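Local coordinates for malonyl CoA-acyl carrier protein transacylase (Burkholderia pseudomallei 1710b, PDB 3EZO) that probably transfers the malonyl group from malonyl-CoA to the acyl carrier protein, the reaction that supplies extender units for fatty acid synthesis, at residues 44-49 with 115-120; 51-56 with 69-74; 220-225 with 251-256. One frame throughout, in Å; residues are numbered along the deposited sequence.

Interaction 1. Residues 44-49 with 115-120; sequences DALGQD and DALPLV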
# COMPACT_ATOMS: atom_id res chain seq x y z
N ASP A 44 15.59 -10.33 12.63
CA ASP A 44 15.31 -11.04 13.87
C ASP A 44 13.83 -11.49 13.93
O ASP A 44 13.57 -12.62 14.33
CB ASP A 44 15.68 -10.19 15.09
CG ASP A 44 15.21 -10.82 16.40
OD1 ASP A 44 15.48 -12.02 16.65
OD2 ASP A 44 14.55 -10.12 17.21
N ALA A 45 12.89 -10.62 13.54
CA ALA A 45 11.47 -11.00 13.57
C ALA A 45 11.13 -12.11 12.53
O ALA A 45 10.37 -13.00 12.82
CB ALA A 45 10.57 -9.77 13.36
N LEU A 46 11.74 -12.06 11.34
CA LEU A 46 11.33 -12.93 10.24
C LEU A 46 12.20 -14.16 10.02
O LEU A 46 11.79 -15.11 9.34
CB LEU A 46 11.23 -12.14 8.95
CG LEU A 46 10.22 -10.99 9.02
CD1 LEU A 46 10.33 -10.05 7.80
CD2 LEU A 46 8.82 -11.49 9.18
N GLY A 47 13.41 -14.19 10.61
CA GLY A 47 14.24 -15.38 10.53
C GLY A 47 15.11 -15.44 9.30
O GLY A 47 15.84 -16.42 9.13
N GLN A 48 15.08 -14.42 8.46
CA GLN A 48 16.06 -14.36 7.38
C GLN A 48 16.70 -12.98 7.26
O GLN A 48 16.16 -11.99 7.73
CB GLN A 48 15.43 -14.77 6.04
CG GLN A 48 14.67 -13.69 5.35
CD GLN A 48 14.17 -14.09 3.96
OE1 GLN A 48 12.96 -14.20 3.74
NE2 GLN A 48 15.11 -14.29 3.03
N ASP A 49 17.84 -12.92 6.58
CA ASP A 49 18.54 -11.65 6.35
C ASP A 49 17.81 -10.71 5.38
O ASP A 49 18.00 -10.74 4.14
CB ASP A 49 19.96 -11.92 5.89
CG ASP A 49 20.86 -10.71 5.99
OD1 ASP A 49 20.36 -9.55 5.90
OD2 ASP A 49 22.08 -10.92 6.13
N ASP A 115 5.64 -6.09 15.95
CA ASP A 115 4.40 -6.85 15.73
C ASP A 115 3.93 -6.78 14.30
O ASP A 115 3.32 -7.72 13.79
CB ASP A 115 3.26 -6.38 16.65
CG ASP A 115 3.63 -6.54 18.11
OD1 ASP A 115 4.54 -7.37 18.41
OD2 ASP A 115 3.04 -5.84 18.96
N ALA A 116 4.21 -5.67 13.64
CA ALA A 116 3.76 -5.48 12.28
C ALA A 116 4.43 -6.45 11.30
O ALA A 116 3.88 -6.79 10.25
CB ALA A 116 3.95 -4.02 11.84
N LEU A 117 5.62 -6.92 11.66
CA LEU A 117 6.40 -7.75 10.76
C LEU A 117 5.73 -9.12 10.49
O LEU A 117 5.39 -9.40 9.35
CB LEU A 117 7.86 -7.84 11.27
CG LEU A 117 8.71 -6.59 11.00
CD1 LEU A 117 9.85 -6.44 12.03
CD2 LEU A 117 9.23 -6.55 9.55
N PRO A 118 5.48 -9.94 11.54
CA PRO A 118 4.77 -11.20 11.26
C PRO A 118 3.30 -10.98 10.83
O PRO A 118 2.72 -11.83 10.16
CB PRO A 118 4.88 -11.96 12.57
CG PRO A 118 5.09 -10.85 13.66
CD PRO A 118 5.87 -9.80 12.95
N LEU A 119 2.73 -9.82 11.14
CA LEU A 119 1.35 -9.53 10.76
C LEU A 119 1.26 -9.43 9.25
O LEU A 119 0.37 -10.02 8.66
CB LEU A 119 0.84 -8.25 11.44
CG LEU A 119 -0.48 -7.57 10.98
CD1 LEU A 119 -1.74 -8.48 11.00
CD2 LEU A 119 -0.75 -6.28 11.83
N VAL A 120 2.17 -8.69 8.61
CA VAL A 120 2.10 -8.51 7.17
C VAL A 120 2.59 -9.73 6.41
O VAL A 120 2.11 -9.99 5.32
CB VAL A 120 2.76 -7.21 6.67
CG1 VAL A 120 2.21 -6.04 7.46
CG2 VAL A 120 4.31 -7.31 6.76
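Ala45 and Leu117 make the closest approach between residues 44-49, at the last turn of helix 33-46, and residues 115-120 of helix 113-128. The CA atoms of Ala45 and Leu117 are 6.6 Å apart, a short spacing consistent with the small side chain of Ala45. Ala45 CB points at the partner helix and sits 3.7 Å from Leu117 CD1 and 3.9 Å from Leu117 CB, so it rests against one branch and the root of the leucine together. The other branch serves the next residue: Leu117 CD2 lies 4.1 Å from Leu46 CD1, where the two leucine side chains are roughly perpendicular. With its CG beside the backbone N (chi1 -59°), Leu46 brings its end closer to the partner than its first bond would suggest. Its second methyl, CD2, leans on the backbone instead, 4.0 Å from Leu117 O, next to the kink at Pro118, whose ring nitrogen has no hydrogen to give to the preceding turn.

The packing is tight around Leu117, which is buried and also touches Leu73 and Thr74 of helix 65-85. It thins out on the Pro118 side, where Leu46 CD2 comes no nearer than 4.4 Å to Pro118 N; Leu46 and Pro118 are both partly exposed, so this is the side nearer solvent. Just past Leu46 the helix ends, as Gly47 takes up a positive phi and the chain leads off toward helix 50-56. The whole is plain apolar helix-helix packing, a helix end laid against a proline-kinked helix among the helices that accompany the parallel sheet of the acyl transferase domain.

Interaction 2. Residues 51-56 with 69-74; sequences GKLIAD and QPVMLT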
# COMPACT_ATOMS: atom_id res chain seq x y z
N GLY A 51 18.03 -7.36 5.10
CA GLY A 51 19.03 -6.53 4.43
C GLY A 51 19.62 -7.12 3.15
O GLY A 51 19.70 -6.44 2.12
N LYS A 52 20.09 -8.36 3.22
CA LYS A 52 20.70 -8.98 2.04
C LYS A 52 19.63 -9.37 1.00
O LYS A 52 19.86 -9.19 -0.20
CB LYS A 52 21.57 -10.17 2.39
CG LYS A 52 22.86 -9.85 3.16
CD LYS A 52 23.98 -9.32 2.24
CE LYS A 52 25.23 -8.82 3.03
NZ LYS A 52 26.27 -9.86 3.15
N LEU A 53 18.46 -9.81 1.47
CA LEU A 53 17.33 -10.08 0.54
C LEU A 53 17.05 -8.86 -0.31
O LEU A 53 16.97 -8.95 -1.54
CB LEU A 53 16.06 -10.54 1.30
CG LEU A 53 14.76 -10.65 0.48
CD1 LEU A 53 14.90 -11.69 -0.66
CD2 LEU A 53 13.53 -10.94 1.37
N ILE A 54 16.96 -7.70 0.33
CA ILE A 54 16.73 -6.45 -0.39
C ILE A 54 17.92 -6.05 -1.25
O ILE A 54 17.76 -5.63 -2.40
CB ILE A 54 16.33 -5.29 0.59
CG1 ILE A 54 14.99 -5.65 1.30
CG2 ILE A 54 16.33 -3.92 -0.15
CD1 ILE A 54 14.53 -4.66 2.45
N ALA A 55 19.12 -6.15 -0.70
CA ALA A 55 20.31 -5.63 -1.40
C ALA A 55 20.67 -6.49 -2.59
O ALA A 55 21.09 -5.98 -3.61
CB ALA A 55 21.52 -5.55 -0.43
N ASP A 56 20.52 -7.81 -2.44
CA ASP A 56 21.02 -8.76 -3.43
C ASP A 56 19.93 -9.57 -4.12
O ASP A 56 20.17 -10.15 -5.18
CB ASP A 56 22.01 -9.71 -2.78
CG ASP A 56 23.21 -9.00 -2.18
OD1 ASP A 56 23.61 -7.92 -2.68
OD2 ASP A 56 23.74 -9.53 -1.19
N GLN A 69 5.62 -8.01 1.06
CA GLN A 69 4.84 -7.23 2.03
C GLN A 69 5.69 -6.83 3.27
O GLN A 69 5.81 -5.64 3.58
CB GLN A 69 3.52 -7.95 2.39
CG GLN A 69 2.54 -7.92 1.22
CD GLN A 69 1.12 -8.23 1.60
OE1 GLN A 69 0.71 -8.06 2.75
NE2 GLN A 69 0.35 -8.69 0.62
N PRO A 70 6.36 -7.80 3.92
CA PRO A 70 7.29 -7.38 4.99
C PRO A 70 8.51 -6.55 4.50
O PRO A 70 8.97 -5.69 5.22
CB PRO A 70 7.70 -8.68 5.66
CG PRO A 70 7.07 -9.85 4.83
CD PRO A 70 6.17 -9.27 3.82
N VAL A 71 8.99 -6.79 3.29
CA VAL A 71 10.04 -5.97 2.72
C VAL A 71 9.61 -4.51 2.57
O VAL A 71 10.40 -3.59 2.86
CB VAL A 71 10.56 -6.54 1.37
CG1 VAL A 71 11.30 -5.45 0.60
CG2 VAL A 71 11.45 -7.80 1.61
N MET A 72 8.38 -4.28 2.10
CA MET A 72 7.94 -2.92 1.85
C MET A 72 7.59 -2.17 3.14
O MET A 72 7.74 -0.94 3.20
CB MET A 72 6.79 -2.84 0.85
CG MET A 72 7.18 -2.96 -0.59
SD MET A 72 8.46 -1.83 -1.10
CE MET A 72 7.72 -0.19 -0.81
N LEU A 73 7.12 -2.90 4.15
CA LEU A 73 6.90 -2.37 5.48
C LEU A 73 8.25 -1.95 6.07
O LEU A 73 8.40 -0.84 6.56
CB LEU A 73 6.25 -3.44 6.36
CG LEU A 73 6.06 -3.12 7.82
CD1 LEU A 73 4.70 -2.47 8.09
CD2 LEU A 73 6.17 -4.39 8.65
N THR A 74 9.23 -2.85 6.00
CA THR A 74 10.58 -2.59 6.53
C THR A 74 11.25 -1.39 5.85
O THR A 74 11.75 -0.49 6.51
CB THR A 74 11.45 -3.81 6.36
OG1 THR A 74 10.86 -4.89 7.07
CG2 THR A 74 12.88 -3.55 6.88
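This is a small, buried, wholly apolar contact between two helices close in the chain, with helix 59-62 between them in sequence: the short helix 50-56 lies against the first half of the long helix 65-85 in the acyl transferase domain. Val71 is its centre, aimed at the other helix with a methyl for each of two partners. Its CG1, placed opposite the backbone N by a chi1 of 162°, meets Ile54 CG1 at 3.8 Å and Ile54 CD1 at the same distance. The two side chains run antiparallel, which lays the extended end of the isoleucine alongside the valine. Val71 CG2 faces Leu53 chiefly and stands 3.8 Å from Leu53 CD2; it also comes within 4.2 Å of Ile54 CG1, so the valine touches both residues. Met25 touches both Ile54 and Val71, and Leu39 of helix 33-46 adds to the cover of Ile54.

One turn further on, the buried hydroxyl of Thr74 is satisfied within its own helix. Thr74 OG1 donates to Pro70 O at 2.8 Å, while Thr74 N reaches the same oxygen from the opposite face of the carbonyl plane. The atoms that touch across the contact are all carbon, so the fit of the methyls, rather than a directional bond between the segments, probably sets how they sit.

Interaction 3. Residues 220-225 with 251-256; sequences EYLAGV and DALVRQ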
# COMPACT_ATOMS: atom_id res chain seq x y z
N GLU A 220 -9.07 -13.27 12.71
CA GLU A 220 -8.57 -14.17 13.74
C GLU A 220 -7.17 -13.77 14.19
O GLU A 220 -6.88 -13.70 15.38
CB GLU A 220 -8.51 -15.62 13.23
CG GLU A 220 -9.85 -16.19 12.93
CD GLU A 220 -9.79 -17.57 12.26
OE1 GLU A 220 -8.69 -18.02 11.80
OE2 GLU A 220 -10.89 -18.21 12.22
N TYR A 221 -6.30 -13.48 13.23
CA TYR A 221 -4.92 -13.07 13.56
C TYR A 221 -4.89 -11.76 14.36
O TYR A 221 -4.24 -11.66 15.39
CB TYR A 221 -4.04 -12.96 12.30
CG TYR A 221 -2.57 -12.75 12.62
CD1 TYR A 221 -1.65 -13.80 12.52
CD2 TYR A 221 -2.11 -11.51 13.02
CE1 TYR A 221 -0.28 -13.58 12.85
CE2 TYR A 221 -0.76 -11.28 13.32
CZ TYR A 221 0.14 -12.32 13.24
OH TYR A 221 1.47 -12.04 13.55
N LEU A 222 -5.60 -10.75 13.90
CA LEU A 222 -5.61 -9.45 14.60
C LEU A 222 -6.20 -9.51 15.98
O LEU A 222 -5.89 -8.66 16.79
CB LEU A 222 -6.32 -8.38 13.75
CG LEU A 222 -5.47 -7.93 12.55
CD1 LEU A 222 -6.29 -7.32 11.46
CD2 LEU A 222 -4.36 -6.97 13.03
N ALA A 223 -7.03 -10.52 16.28
CA ALA A 223 -7.55 -10.71 17.63
C ALA A 223 -6.44 -10.78 18.69
O ALA A 223 -6.64 -10.36 19.85
CB ALA A 223 -8.43 -11.99 17.69
N GLY A 224 -5.29 -11.32 18.32
CA GLY A 224 -4.17 -11.42 19.23
C GLY A 224 -3.15 -10.31 19.12
O GLY A 224 -2.12 -10.40 19.76
N VAL A 225 -3.42 -9.24 18.34
CA VAL A 225 -2.42 -8.18 18.16
C VAL A 225 -2.82 -6.98 19.01
O VAL A 225 -4.00 -6.58 19.02
CB VAL A 225 -2.29 -7.78 16.69
CG1 VAL A 225 -1.35 -6.62 16.51
CG2 VAL A 225 -1.89 -9.01 15.83
N ASP A 251 -10.75 -3.70 12.32
CA ASP A 251 -11.80 -4.04 11.38
C ASP A 251 -11.57 -3.43 9.99
O ASP A 251 -11.83 -4.07 8.95
CB ASP A 251 -13.18 -3.62 11.90
CG ASP A 251 -14.28 -4.11 10.98
OD1 ASP A 251 -14.43 -5.35 10.83
OD2 ASP A 251 -14.91 -3.25 10.35
N ALA A 252 -11.04 -2.21 9.97
CA ALA A 252 -10.68 -1.55 8.72
C ALA A 252 -9.57 -2.33 8.02
O ALA A 252 -9.57 -2.44 6.80
CB ALA A 252 -10.28 -0.11 8.96
N LEU A 253 -8.63 -2.89 8.77
CA LEU A 253 -7.61 -3.75 8.15
C LEU A 253 -8.19 -5.06 7.61
O LEU A 253 -7.76 -5.53 6.56
CB LEU A 253 -6.44 -4.04 9.10
CG LEU A 253 -5.56 -2.85 9.48
CD1 LEU A 253 -4.50 -3.33 10.52
CD2 LEU A 253 -4.94 -2.16 8.27
N VAL A 254 -9.15 -5.65 8.34
CA VAL A 254 -9.83 -6.90 7.92
C VAL A 254 -10.55 -6.68 6.59
O VAL A 254 -10.35 -7.43 5.61
CB VAL A 254 -10.79 -7.41 9.04
CG1 VAL A 254 -11.79 -8.48 8.53
CG2 VAL A 254 -10.01 -7.92 10.26
N ARG A 255 -11.36 -5.61 6.53
CA ARG A 255 -12.17 -5.34 5.35
C ARG A 255 -11.31 -4.85 4.20
O ARG A 255 -11.64 -5.08 3.00
CB ARG A 255 -13.31 -4.37 5.68
CG ARG A 255 -14.43 -5.03 6.49
CD ARG A 255 -15.62 -4.10 6.78
NE ARG A 255 -15.22 -2.99 7.64
CZ ARG A 255 -15.05 -1.73 7.27
NH1 ARG A 255 -15.29 -1.36 6.04
NH2 ARG A 255 -14.64 -0.82 8.17
N GLN A 256 -10.20 -4.22 4.53
CA GLN A 256 -9.32 -3.67 3.48
C GLN A 256 -8.91 -4.71 2.45
O GLN A 256 -8.84 -4.42 1.26
CB GLN A 256 -8.07 -3.08 4.10
CG GLN A 256 -7.14 -2.30 3.15
CD GLN A 256 -5.65 -2.40 3.47
OE1 GLN A 256 -5.10 -3.48 3.72
NE2 GLN A 256 -4.97 -1.27 3.34
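Leu222 and Val254 mark the nearest backbone approach of residues 220-225, at the last turn of helix 212-223, to residues 251-256 of helix 246-256, with CA atoms 8.3 Å apart. It is a helix-helix contact of the acyltransferase fold, carried by one leucine against two consecutive residues. In Leu222, chi1 of -74° with chi2 of 158° brings CD1 to a place where it touches both Leu253 and Val254. There CD1 lies 4.0 Å from Leu253 CB, the two leucine side chains roughly perpendicular, and equally 4.0 Å from Val254 CG2, where leucine and valine run alongside in opposite senses. Leu253 carries the packing on to Tyr102 and Leu105 of helix 99-107, and its side chain is about 9 Å from those of Ser98 and His207, the predicted active-site residues. Gln256 comes closer still to that site, its backbone O hydrogen-bonded to His207 ND1 and its NE2 to Ser98 O. Farther from the leucine, Arg255 and Asp251 form a salt bridge along their own helix: NE of Arg255 gives a nearly straight bond (168°) of 2.7 Å to Asp251 OD2, meeting that oxygen from above the carboxylate plane.

How the interactions relate
The three contacts show how apolar packing passes from helix to helix. Interactions 1 and 2 have centres about 11 Å apart and touch directly, with Leu117 and Val120 on helix 113-128 and Leu46 on helix 33-46 meeting helix 65-85. Interaction 2 falls, in sequence, between the two segments of interaction 1. Interaction 3 follows both along the chain; its centre is about 17 Å from that of interaction 1, which it touches where Leu119 meets Leu222 and Tyr221. Interactions 2 and 3, about 24 Å apart between centres, do not touch. Helix 113-128 meets helices 33-46 and 65-85 and also helix 212-223, so it joins interactions 1 and 2 to interaction 3 within one acyl transferase domain.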